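PDB 3OGV: beta-galactosidase from Trichoderma reesei, which is a glycoside hydrolase of family 35 that probably removes terminal non-reducing beta-D-galactose residues from beta-D-galactosides. Local coordinates for residues Gly239-Phe244 and Glu278-Ala283; His48-Pro53 and Pro117-Glu122; Pro211-Asp216 and Pro273-Glu278. All blocks are in the same frame, centred on the assembly; numbering follows the deposited sequence.

All three contacts lie in the TIM-barrel part of the protein and touch the bound thiogalactoside PTQ. Contacts 1 and 3 share Glu278 on strand 275-280, and their centres are about 16 Å apart: contact 1 joins the end of that strand to the loop after strand 236-239, whereas contact 3 backs the same glutamate with the loop holding Asn215. Contact 2, formed by the loops after strands 38-47 and 110-116, has its centre about 17 Å from that of contact 1 and 19 Å from that of contact 3. Through Glu122, Ala121 and Asn120 it binds galactose hydroxyls away from the anomeric end, while Glu278 serves O2 and faces C1.

Contact 1: residues Gly239-Phe244 and Glu278-Ala283; sequences GYPLGF and EFQGGA. With PTQ (2-phenylethyl 1-thio-beta-D-galactopyranoside), chain E.
Backbone bonds tie Gly239 to Glu278 and Gln280: Gly239 N donates to Glu278 O at 2.9 Å, and Gly239 O receives Gln280 N, so that Gly239 and Phe279 form a parallel bridge. The ring of Phe279 turns one face to this carbonyl, with Phe279 CD1 3.5 Å from Gly239 O.

Side-chain amide bonds come next. CG of Gln280 stands anti to the backbone N (chi1 -176°) and the chain then bends, bringing the amide to the type I turn Tyr240-Gly243. Gln280 OE1 accepts Leu242 N at 3.1 Å in the carbonyl plane, while Gln280 NE2 donates to Gly243 O at 2.9 Å and also to Gly282 O, both near the amide plane. Three bonds thus fix the flip of the amide and join the turn to the loop beyond strand 275-280. Strands 236-239 and 275-280 are neighbouring parallel strands of the TIM barrel, and the segments leave their C-terminal ends, where the sugar binds.

At the ligand, Tyr240 OH donates to Glu278 OE1 at 2.7 Å, arriving on the anti side with ring and carboxylate planes 80° apart. Glu278 OE2 accepts PTQ O2 at 2.8 Å.

Apolar contacts across the segments are Pro241 CG on Phe279 CZ, at 3.8 Å, and Phe244 CD2 against Ala283 CB. Within 239-244, Phe244 leans on one face of the Tyr240 ring, near its rim, and the pair lines the ligand, Phe244 CE2 lying 3.7 Å from PTQ C6.

Contact 2: residues His48-Pro53 and Pro117-Glu122; sequences HPFRLP and PYINAE. With PTQ (2-phenylethyl 1-thio-beta-D-galactopyranoside), chain E.
The two terminal nitrogens of Arg51, NH1 and NH2, converge on one acceptor, Ala121 O, each N-O distance being 2.9 Å, and the oxygen lies in the guanidinium plane. Arg51 NH1 donates also to His48 ND1 at 2.9 Å, within its own segment and close to both planes, and His48 NE2 is in turn bonded to Glu46. With NE on Asn329 and Tyr342 making a cation-pi contact, the guanidinium is fixed in tilt and rotation.

The gripped carbonyl belongs to a tight bend in which Asn120, Ala121 and Glu122 all have positive phi, and this bend holds galactose. Asn120 ND2 donates to PTQ O4 at 2.8 Å; its other amide atom, OD1, takes the hydroxyl of Tyr118 on a lone pair, with Tyr118 OH 2.6 Å from Asn120 OD1. Ala121 N bonds PTQ O3. Folded back at chi2 (75°), Glu122 presents both carboxylate oxygens to the sugar. Glu122 OE1 accepts PTQ O5, the primary hydroxyl, at 2.7 Å. Glu122 OE2 accepts PTQ O4 at 2.7 Å. Tyr342 also bonds OE1.

Farther out the contact is apolar. Phe50 and Ile119 point at one another, Phe50 CZ meeting Ile119 CD1 at 4.1 Å, and Tyr76 touches both.

Two bonds from a positive group would probably polarise the Ala121-Glu122 peptide and strengthen its N-H, which donates to Glu789. This is consistent with Arg51 acting from the second shell, steadying the bend whose residues bind the sugar.

Contact 3: residues Pro211-Asp216 and Pro273-Glu278; sequences PLINND and PFSLVE. With PTQ (2-phenylethyl 1-thio-beta-D-galactopyranoside), chain E.
Asn215 and Glu278 meet in the galactose pocket, at the C-terminal ends of the TIM-barrel strands. Asn215 ND2 donates to Glu278 OE2 at 2.9 Å, coming from above the carboxylate plane; the amide and carboxylate planes are 41° apart. CG of Asn215 sits between the backbone N and carbonyl carbon (chi1 70°), which swings the amide toward the glutamate. Arg114 forms a salt bridge to the same oxygen, while Glu278 OE1 lies 3.1 Å from PTQ C1, a position consistent with the nucleophile of a retaining glycosidase.

Behind the pocket, Val277 packs with both methyls: Val277 CG1 is 3.7 Å from Asn215 CB, and Val277 CG2 is 3.4 Å from Asn214 O. Ile213 CD1 lies 3.7 Å from Val277 CG2, the two side chains lying alongside and pointing contrary ways.

A glutamine here, with an amide nitrogen for one oxygen and no charge, would probably leave Arg114 without its ionic partner and one of the Tyr240, Asn215 or sugar hydrogens without an acceptor.

Asn215 OD1 accepts Glu180 N and ND2 reaches Asn179 OD1 as well, which leaves the amide one sensible orientation, with its NH2 end turned to the carboxylate that faces the sugar.

Contact 1: residues Gly239-Phe244 and Glu278-Ala283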
loop_
_atom_site.group_PDB
_atom_site.type_symbol
_atom_site.label_atom_id
_atom_site.label_comp_id
_atom_site.label_asym_id
_atom_site.label_seq_id
_atom_site.Cartn_x
_atom_site.Cartn_y
_atom_site.Cartn_z
ATOM N N GLY A 239 -1.264 -3.687 -14.799
ATOM C CA GLY A 239 0.033 -3.888 -15.329
ATOM C C GLY A 239 1.052 -4.084 -14.219
ATOM O O GLY A 239 1.203 -3.191 -13.418
ATOM N N TYR A 240 1.738 -5.222 -14.256
ATOM C CA TYR A 240 2.844 -5.468 -13.334
ATOM C C TYR A 240 3.982 -6.048 -14.154
ATOM O O TYR A 240 4.321 -7.248 -14.091
ATOM C CB TYR A 240 2.424 -6.411 -12.181
ATOM C CG TYR A 240 1.423 -5.808 -11.260
ATOM C CD1 TYR A 240 0.062 -5.929 -11.489
ATOM C CD2 TYR A 240 1.838 -5.049 -10.168
ATOM C CE1 TYR A 240 -0.877 -5.370 -10.605
ATOM C CE2 TYR A 240 0.916 -4.556 -9.229
ATOM C CZ TYR A 240 -0.456 -4.685 -9.493
ATOM O OH TYR A 240 -1.329 -4.155 -8.565
ATOM N N PRO A 241 4.614 -5.225 -15.013
ATOM C CA PRO A 241 5.457 -5.778 -16.047
ATOM C C PRO A 241 6.726 -6.395 -15.568
ATOM O O PRO A 241 7.251 -7.252 -16.312
ATOM C CB PRO A 241 5.750 -4.542 -16.944
ATOM C CG PRO A 241 5.255 -3.392 -16.253
ATOM C CD PRO A 241 4.338 -3.783 -15.132
ATOM N N LEU A 242 7.190 -6.050 -14.348
ATOM C CA LEU A 242 8.433 -6.672 -13.861
ATOM C C LEU A 242 8.100 -7.838 -12.950
ATOM O O LEU A 242 9.033 -8.444 -12.401
ATOM C CB LEU A 242 9.445 -5.680 -13.316
ATOM C CG LEU A 242 10.141 -4.902 -14.561
ATOM C CD1 LEU A 242 9.246 -4.144 -15.523
ATOM C CD2 LEU A 242 11.258 -4.121 -14.047
ATOM N N GLY A 243 6.837 -8.121 -12.729
ATOM C CA GLY A 243 6.542 -9.232 -11.807
ATOM C C GLY A 243 6.766 -8.894 -10.357
ATOM O O GLY A 243 6.974 -7.733 -9.936
ATOM N N PHE A 244 6.773 -9.951 -9.547
ATOM C CA PHE A 244 6.764 -9.747 -8.108
ATOM C C PHE A 244 7.935 -10.296 -7.375
ATOM O O PHE A 244 7.961 -10.174 -6.111
ATOM C CB PHE A 244 5.457 -10.298 -7.487
ATOM C CG PHE A 244 4.239 -9.755 -8.095
ATOM C CD1 PHE A 244 3.540 -10.471 -9.086
ATOM C CD2 PHE A 244 3.815 -8.409 -7.777
ATOM C CE1 PHE A 244 2.367 -9.884 -9.626
ATOM C CE2 PHE A 244 2.648 -7.865 -8.343
ATOM C CZ PHE A 244 1.972 -8.594 -9.250
ATOM N N GLU A 278 -4.752 -0.772 -11.871
ATOM C CA GLU A 278 -3.616 -1.044 -10.971
ATOM C C GLU A 278 -2.423 -1.048 -11.854
ATOM O O GLU A 278 -2.308 -1.825 -12.839
ATOM C CB GLU A 278 -3.711 -2.405 -10.272
ATOM C CG GLU A 278 -4.909 -2.551 -9.407
ATOM C CD GLU A 278 -4.959 -3.999 -8.897
ATOM O OE1 GLU A 278 -3.941 -4.638 -8.732
ATOM O OE2 GLU A 278 -6.065 -4.369 -8.488
ATOM N N PHE A 279 -1.397 -0.241 -11.523
ATOM C CA PHE A 279 -0.143 -0.347 -12.228
ATOM C C PHE A 279 0.991 -0.396 -11.168
ATOM O O PHE A 279 0.928 0.334 -10.140
ATOM C CB PHE A 279 0.125 0.868 -13.193
ATOM C CG PHE A 279 1.288 0.580 -14.131
ATOM C CD1 PHE A 279 1.150 -0.229 -15.228
ATOM C CD2 PHE A 279 2.575 1.031 -13.788
ATOM C CE1 PHE A 279 2.217 -0.511 -16.031
ATOM C CE2 PHE A 279 3.657 0.741 -14.506
ATOM C CZ PHE A 279 3.519 -0.051 -15.631
ATOM N N GLN A 280 1.974 -1.211 -11.435
ATOM C CA GLN A 280 3.063 -1.538 -10.477
ATOM C C GLN A 280 3.690 -0.348 -9.785
ATOM O O GLN A 280 4.272 0.551 -10.482
ATOM C CB GLN A 280 4.108 -2.305 -11.244
ATOM C CG GLN A 280 5.250 -2.801 -10.446
ATOM C CD GLN A 280 5.779 -4.090 -10.977
ATOM O OE1 GLN A 280 5.860 -4.335 -12.185
ATOM N NE2 GLN A 280 6.253 -4.975 -10.032
ATOM N N GLY A 281 3.551 -0.277 -8.485
ATOM C CA GLY A 281 4.200 0.705 -7.589
ATOM C C GLY A 281 5.154 -0.006 -6.620
ATOM O O GLY A 281 5.729 0.712 -5.758
ATOM N N GLY A 282 5.339 -1.314 -6.732
ATOM C CA GLY A 282 6.272 -2.055 -5.875
ATOM C C GLY A 282 5.996 -3.498 -6.133
ATOM O O GLY A 282 5.642 -3.922 -7.262
ATOM N N ALA A 283 6.158 -4.336 -5.096
ATOM C CA ALA A 283 5.853 -5.788 -5.271
ATOM C C ALA A 283 5.523 -6.279 -3.885
ATOM O O ALA A 283 6.004 -5.735 -2.871
ATOM C CB ALA A 283 7.076 -6.532 -5.796
HETATM C C1 PTQ E . -3.620 -7.710 -8.449
HETATM O O1 PTQ E . -2.365 -8.175 -7.890
HETATM S S1 PTQ E . -4.032 -8.905 -9.789
HETATM C C2 PTQ E . -4.742 -7.662 -7.469
HETATM O O2 PTQ E . -5.911 -7.120 -8.015
HETATM C C3 PTQ E . -4.376 -6.958 -6.162
HETATM O O3 PTQ E . -5.368 -7.171 -5.202
HETATM C C4 PTQ E . -3.004 -7.395 -5.685
HETATM O O4 PTQ E . -3.168 -8.781 -5.244
HETATM C C5 PTQ E . -1.937 -7.321 -6.719
HETATM O O5 PTQ E . -0.056 -7.141 -5.309
HETATM C C6 PTQ E . -0.575 -7.883 -6.481
HETATM C C7 PTQ E . -2.621 -8.689 -10.903
HETATM C C8 PTQ E . -2.533 -9.754 -11.963
HETATM C C9 PTQ E . -1.348 -9.579 -12.826
HETATM C C10 PTQ E . -0.144 -10.180 -12.477
HETATM C C11 PTQ E . 0.981 -9.935 -13.293
HETATM C C12 PTQ E . 0.864 -9.091 -14.420
HETATM C C13 PTQ E . -0.342 -8.495 -14.696
HETATM C C14 PTQ E . -1.401 -8.684 -13.904
#

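Contact 2: residues His48-Pro53 and Pro117-Glu122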
loop_
_atom_site.group_PDB
_atom_site.type_symbol
_atom_site.label_atom_id
_atom_site.label_comp_id
_atom_site.label_asym_id
_atom_site.label_seq_id
_atom_site.Cartn_x
_atom_site.Cartn_y
_atom_site.Cartn_z
ATOM N N HIS A 48 -4.901 1.311 1.700
ATOM C CA HIS A 48 -5.891 0.368 2.299
ATOM C C HIS A 48 -6.201 0.823 3.737
ATOM O O HIS A 48 -5.332 0.619 4.601
ATOM C CB HIS A 48 -5.394 -1.054 2.211
ATOM C CG HIS A 48 -5.226 -1.540 0.833
ATOM N ND1 HIS A 48 -4.523 -2.628 0.494
ATOM C CD2 HIS A 48 -5.701 -0.987 -0.341
ATOM C CE1 HIS A 48 -4.540 -2.791 -0.840
ATOM N NE2 HIS A 48 -5.254 -1.778 -1.351
ATOM N N PRO A 49 -7.382 1.314 4.007
ATOM C CA PRO A 49 -7.599 1.902 5.342
ATOM C C PRO A 49 -7.469 0.863 6.446
ATOM O O PRO A 49 -7.001 1.187 7.547
ATOM C CB PRO A 49 -9.054 2.454 5.272
ATOM C CG PRO A 49 -9.656 1.812 4.043
ATOM C CD PRO A 49 -8.486 1.568 3.033
ATOM N N PHE A 50 -7.734 -0.407 6.158
ATOM C CA PHE A 50 -7.671 -1.449 7.192
ATOM C C PHE A 50 -6.242 -1.738 7.563
ATOM O O PHE A 50 -6.040 -2.452 8.571
ATOM C CB PHE A 50 -8.500 -2.708 6.741
ATOM C CG PHE A 50 -8.023 -3.272 5.432
ATOM C CD1 PHE A 50 -6.956 -4.104 5.339
ATOM C CD2 PHE A 50 -8.731 -2.916 4.231
ATOM C CE1 PHE A 50 -6.503 -4.650 4.103
ATOM C CE2 PHE A 50 -8.287 -3.413 3.001
ATOM C CZ PHE A 50 -7.196 -4.243 2.916
ATOM N N ARG A 51 -5.232 -1.351 6.738
ATOM C CA ARG A 51 -3.830 -1.602 7.023
ATOM C C ARG A 51 -3.225 -0.412 7.883
ATOM O O ARG A 51 -2.003 -0.514 8.135
ATOM C CB ARG A 51 -3.060 -1.838 5.709
ATOM C CG ARG A 51 -3.244 -3.265 5.277
ATOM C CD ARG A 51 -2.757 -3.578 3.848
ATOM N NE ARG A 51 -2.463 -4.986 3.632
ATOM C CZ ARG A 51 -2.685 -5.677 2.520
ATOM N NH1 ARG A 51 -3.447 -5.174 1.512
ATOM N NH2 ARG A 51 -2.217 -6.916 2.465
ATOM N N LEU A 52 -4.022 0.539 8.286
ATOM C CA LEU A 52 -3.533 1.629 9.160
ATOM C C LEU A 52 -4.636 1.954 10.118
ATOM O O LEU A 52 -5.519 2.779 9.876
ATOM C CB LEU A 52 -3.120 2.864 8.339
ATOM C CG LEU A 52 -2.649 4.031 9.177
ATOM C CD1 LEU A 52 -1.456 3.705 10.017
ATOM C CD2 LEU A 52 -2.299 5.187 8.193
ATOM N N PRO A 53 -4.716 1.234 11.295
ATOM C CA PRO A 53 -5.852 1.349 12.216
ATOM C C PRO A 53 -5.664 2.503 13.179
ATOM O O PRO A 53 -5.865 2.404 14.408
ATOM C CB PRO A 53 -5.797 -0.024 12.954
ATOM C CG PRO A 53 -4.310 -0.326 13.040
ATOM C CD PRO A 53 -3.760 0.152 11.656
ATOM N N PRO A 117 -16.870 -8.133 -3.300
ATOM C CA PRO A 117 -16.485 -8.809 -2.057
ATOM C C PRO A 117 -15.141 -9.420 -2.058
ATOM O O PRO A 117 -14.491 -9.449 -0.985
ATOM C CB PRO A 117 -17.604 -9.877 -1.916
ATOM C CG PRO A 117 -18.688 -9.475 -2.650
ATOM C CD PRO A 117 -18.233 -8.570 -3.771
ATOM N N TYR A 118 -14.664 -9.957 -3.152
ATOM C CA TYR A 118 -13.322 -10.505 -3.243
ATOM C C TYR A 118 -12.338 -9.368 -3.625
ATOM O O TYR A 118 -12.621 -8.648 -4.594
ATOM C CB TYR A 118 -13.246 -11.623 -4.348
ATOM C CG TYR A 118 -11.929 -12.301 -4.327
ATOM C CD1 TYR A 118 -11.610 -13.130 -3.235
ATOM C CD2 TYR A 118 -10.982 -12.086 -5.314
ATOM C CE1 TYR A 118 -10.389 -13.681 -3.153
ATOM C CE2 TYR A 118 -9.695 -12.605 -5.231
ATOM C CZ TYR A 118 -9.403 -13.477 -4.116
ATOM O OH TYR A 118 -8.121 -13.950 -3.917
ATOM N N ILE A 119 -11.242 -9.248 -2.857
ATOM C CA ILE A 119 -10.284 -8.152 -3.163
ATOM C C ILE A 119 -8.889 -8.688 -3.460
ATOM O O ILE A 119 -8.069 -7.947 -4.042
ATOM C CB ILE A 119 -10.161 -7.087 -2.045
ATOM C CG1 ILE A 119 -9.723 -7.734 -0.697
ATOM C CG2 ILE A 119 -11.486 -6.385 -1.947
ATOM C CD1 ILE A 119 -9.309 -6.714 0.417
ATOM N N ASN A 120 -8.546 -9.980 -3.149
ATOM C CA ASN A 120 -7.204 -10.526 -3.339
ATOM C C ASN A 120 -6.238 -9.807 -2.330
ATOM O O ASN A 120 -6.311 -10.054 -1.114
ATOM C CB ASN A 120 -6.719 -10.523 -4.804
ATOM C CG ASN A 120 -5.728 -11.569 -5.072
ATOM O OD1 ASN A 120 -6.017 -12.799 -4.883
ATOM N ND2 ASN A 120 -4.500 -11.256 -5.520
ATOM N N ALA A 121 -5.413 -8.811 -2.825
ATOM C CA ALA A 121 -4.791 -7.770 -1.936
ATOM C C ALA A 121 -3.720 -8.356 -1.017
ATOM O O ALA A 121 -3.283 -7.609 -0.100
ATOM C CB ALA A 121 -5.858 -7.007 -1.137
ATOM N N GLU A 122 -3.323 -9.610 -1.167
ATOM C CA GLU A 122 -2.401 -10.267 -0.243
ATOM C C GLU A 122 -2.995 -10.267 1.168
ATOM O O GLU A 122 -2.200 -10.258 2.158
ATOM C CB GLU A 122 -0.957 -9.715 -0.353
ATOM C CG GLU A 122 -0.295 -10.100 -1.655
ATOM C CD GLU A 122 -0.776 -9.315 -2.858
ATOM O OE1 GLU A 122 -0.671 -8.084 -2.868
ATOM O OE2 GLU A 122 -1.222 -9.940 -3.853
HETATM C C1 PTQ E . -3.620 -7.710 -8.449
HETATM O O1 PTQ E . -2.365 -8.175 -7.890
HETATM S S1 PTQ E . -4.032 -8.905 -9.789
HETATM C C2 PTQ E . -4.742 -7.662 -7.469
HETATM O O2 PTQ E . -5.911 -7.120 -8.015
HETATM C C3 PTQ E . -4.376 -6.958 -6.162
HETATM O O3 PTQ E . -5.368 -7.171 -5.202
HETATM C C4 PTQ E . -3.004 -7.395 -5.685
HETATM O O4 PTQ E . -3.168 -8.781 -5.244
HETATM C C5 PTQ E . -1.937 -7.321 -6.719
HETATM O O5 PTQ E . -0.056 -7.141 -5.309
HETATM C C6 PTQ E . -0.575 -7.883 -6.481
HETATM C C7 PTQ E . -2.621 -8.689 -10.903
HETATM C C8 PTQ E . -2.533 -9.754 -11.963
HETATM C C9 PTQ E . -1.348 -9.579 -12.826
HETATM C C10 PTQ E . -0.144 -10.180 -12.477
HETATM C C11 PTQ E . 0.981 -9.935 -13.293
HETATM C C12 PTQ E . 0.864 -9.091 -14.420
HETATM C C13 PTQ E . -0.342 -8.495 -14.696
HETATM C C14 PTQ E . -1.401 -8.684 -13.904
#

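Contact 3: residues Pro211-Asp216 and Pro273-Glu278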
loop_
_atom_site.group_PDB
_atom_site.type_symbol
_atom_site.label_atom_id
_atom_site.label_comp_id
_atom_site.label_asym_id
_atom_site.label_seq_id
_atom_site.Cartn_x
_atom_site.Cartn_y
_atom_site.Cartn_z
ATOM N N PRO A 211 -19.903 5.875 -11.871
ATOM C CA PRO A 211 -19.531 4.872 -12.866
ATOM C C PRO A 211 -18.837 3.657 -12.239
ATOM O O PRO A 211 -18.049 3.815 -11.285
ATOM C CB PRO A 211 -18.563 5.584 -13.852
ATOM C CG PRO A 211 -19.012 7.072 -13.657
ATOM C CD PRO A 211 -19.298 7.216 -12.180
ATOM N N LEU A 212 -19.057 2.515 -12.876
ATOM C CA LEU A 212 -18.405 1.270 -12.488
ATOM C C LEU A 212 -17.218 1.017 -13.365
ATOM O O LEU A 212 -17.305 1.146 -14.609
ATOM C CB LEU A 212 -19.401 0.077 -12.660
ATOM C CG LEU A 212 -20.635 0.232 -11.779
ATOM C CD1 LEU A 212 -21.614 -0.959 -12.059
ATOM C CD2 LEU A 212 -20.410 0.495 -10.295
ATOM N N ILE A 213 -16.049 0.653 -12.807
ATOM C CA ILE A 213 -14.799 0.383 -13.512
ATOM C C ILE A 213 -14.220 -0.965 -13.096
ATOM O O ILE A 213 -14.445 -1.320 -11.919
ATOM C CB ILE A 213 -13.788 1.577 -13.316
ATOM C CG1 ILE A 213 -12.607 1.486 -14.276
ATOM C CG2 ILE A 213 -13.441 1.718 -11.804
ATOM C CD1 ILE A 213 -11.812 2.870 -14.305
ATOM N N ASN A 214 -13.616 -1.685 -14.001
ATOM C CA ASN A 214 -13.041 -2.966 -13.614
ATOM C C ASN A 214 -11.527 -2.962 -13.726
ATOM O O ASN A 214 -10.920 -1.942 -14.080
ATOM C CB ASN A 214 -13.725 -4.145 -14.380
ATOM C CG ASN A 214 -13.421 -4.156 -15.827
ATOM O OD1 ASN A 214 -13.041 -3.123 -16.428
ATOM N ND2 ASN A 214 -13.814 -5.238 -16.476
ATOM N N ASN A 215 -10.874 -4.116 -13.473
ATOM C CA ASN A 215 -9.433 -4.207 -13.338
ATOM C C ASN A 215 -8.929 -5.530 -13.842
ATOM O O ASN A 215 -8.334 -6.320 -13.130
ATOM C CB ASN A 215 -8.917 -3.839 -11.901
ATOM C CG ASN A 215 -9.307 -4.933 -10.874
ATOM O OD1 ASN A 215 -10.449 -5.419 -10.895
ATOM N ND2 ASN A 215 -8.404 -5.185 -9.944
ATOM N N ASP A 216 -9.195 -5.781 -15.138
ATOM C CA ASP A 216 -8.766 -7.041 -15.773
ATOM C C ASP A 216 -7.259 -7.238 -15.657
ATOM O O ASP A 216 -6.509 -6.241 -15.818
ATOM C CB ASP A 216 -9.269 -6.942 -17.258
ATOM C CG ASP A 216 -9.551 -8.230 -17.950
ATOM O OD1 ASP A 216 -9.349 -9.343 -17.407
ATOM O OD2 ASP A 216 -9.943 -8.138 -19.182
ATOM N N PRO A 273 -12.207 5.979 -21.482
ATOM C CA PRO A 273 -10.779 6.390 -21.331
ATOM C C PRO A 273 -9.802 5.272 -21.107
ATOM O O PRO A 273 -10.145 4.308 -20.368
ATOM C CB PRO A 273 -10.862 7.277 -20.084
ATOM C CG PRO A 273 -12.293 7.656 -19.811
ATOM C CD PRO A 273 -13.093 6.509 -20.441
ATOM N N PHE A 274 -8.629 5.314 -21.643
ATOM C CA PHE A 274 -7.620 4.285 -21.355
ATOM C C PHE A 274 -7.256 4.324 -19.858
ATOM O O PHE A 274 -6.804 5.357 -19.349
ATOM C CB PHE A 274 -6.420 4.415 -22.254
ATOM C CG PHE A 274 -5.313 3.432 -21.956
ATOM C CD1 PHE A 274 -5.633 2.093 -21.647
ATOM C CD2 PHE A 274 -3.953 3.841 -21.907
ATOM C CE1 PHE A 274 -4.608 1.191 -21.345
ATOM C CE2 PHE A 274 -2.925 2.983 -21.551
ATOM C CZ PHE A 274 -3.248 1.627 -21.276
ATOM N N SER A 275 -7.519 3.182 -19.177
ATOM C CA SER A 275 -7.496 3.170 -17.736
ATOM C C SER A 275 -6.622 2.015 -17.248
ATOM O O SER A 275 -6.870 0.828 -17.558
ATOM C CB SER A 275 -8.903 2.986 -17.190
ATOM O OG SER A 275 -9.735 4.049 -17.558
ATOM N N LEU A 276 -5.590 2.310 -16.427
ATOM C CA LEU A 276 -4.764 1.330 -15.759
ATOM C C LEU A 276 -5.160 1.453 -14.315
ATOM O O LEU A 276 -4.715 2.335 -13.525
ATOM C CB LEU A 276 -3.271 1.629 -16.011
ATOM C CG LEU A 276 -2.826 1.392 -17.421
ATOM C CD1 LEU A 276 -1.362 1.920 -17.584
ATOM C CD2 LEU A 276 -2.904 -0.123 -17.808
ATOM N N VAL A 277 -6.067 0.538 -13.860
ATOM C CA VAL A 277 -6.697 0.626 -12.583
ATOM C C VAL A 277 -5.715 0.054 -11.502
ATOM O O VAL A 277 -5.870 0.481 -10.339
ATOM C CB VAL A 277 -8.047 -0.139 -12.579
ATOM C CG1 VAL A 277 -8.669 -0.211 -11.133
ATOM C CG2 VAL A 277 -8.944 0.695 -13.463
ATOM N N GLU A 278 -4.752 -0.772 -11.871
ATOM C CA GLU A 278 -3.616 -1.044 -10.971
ATOM C C GLU A 278 -2.423 -1.048 -11.854
ATOM O O GLU A 278 -2.308 -1.825 -12.839
ATOM C CB GLU A 278 -3.711 -2.405 -10.272
ATOM C CG GLU A 278 -4.909 -2.551 -9.407
ATOM C CD GLU A 278 -4.959 -3.999 -8.897
ATOM O OE1 GLU A 278 -3.941 -4.638 -8.732
ATOM O OE2 GLU A 278 -6.065 -4.369 -8.488
HETATM C C1 PTQ E . -3.620 -7.710 -8.449
HETATM O O1 PTQ E . -2.365 -8.175 -7.890
HETATM S S1 PTQ E . -4.032 -8.905 -9.789
HETATM C C2 PTQ E . -4.742 -7.662 -7.469
HETATM O O2 PTQ E . -5.911 -7.120 -8.015
HETATM C C3 PTQ E . -4.376 -6.958 -6.162
HETATM O O3 PTQ E . -5.368 -7.171 -5.202
HETATM C C4 PTQ E . -3.004 -7.395 -5.685
HETATM O O4 PTQ E . -3.168 -8.781 -5.244
HETATM C C5 PTQ E . -1.937 -7.321 -6.719
HETATM O O5 PTQ E . -0.056 -7.141 -5.309
HETATM C C6 PTQ E . -0.575 -7.883 -6.481
HETATM C C7 PTQ E . -2.621 -8.689 -10.903
HETATM C C8 PTQ E . -2.533 -9.754 -11.963
HETATM C C9 PTQ E . -1.348 -9.579 -12.826
HETATM C C10 PTQ E . -0.144 -10.180 -12.477
HETATM C C11 PTQ E . 0.981 -9.935 -13.293
HETATM C C12 PTQ E . 0.864 -9.091 -14.420
HETATM C C13 PTQ E . -0.342 -8.495 -14.696
HETATM C C14 PTQ E . -1.401 -8.684 -13.904
#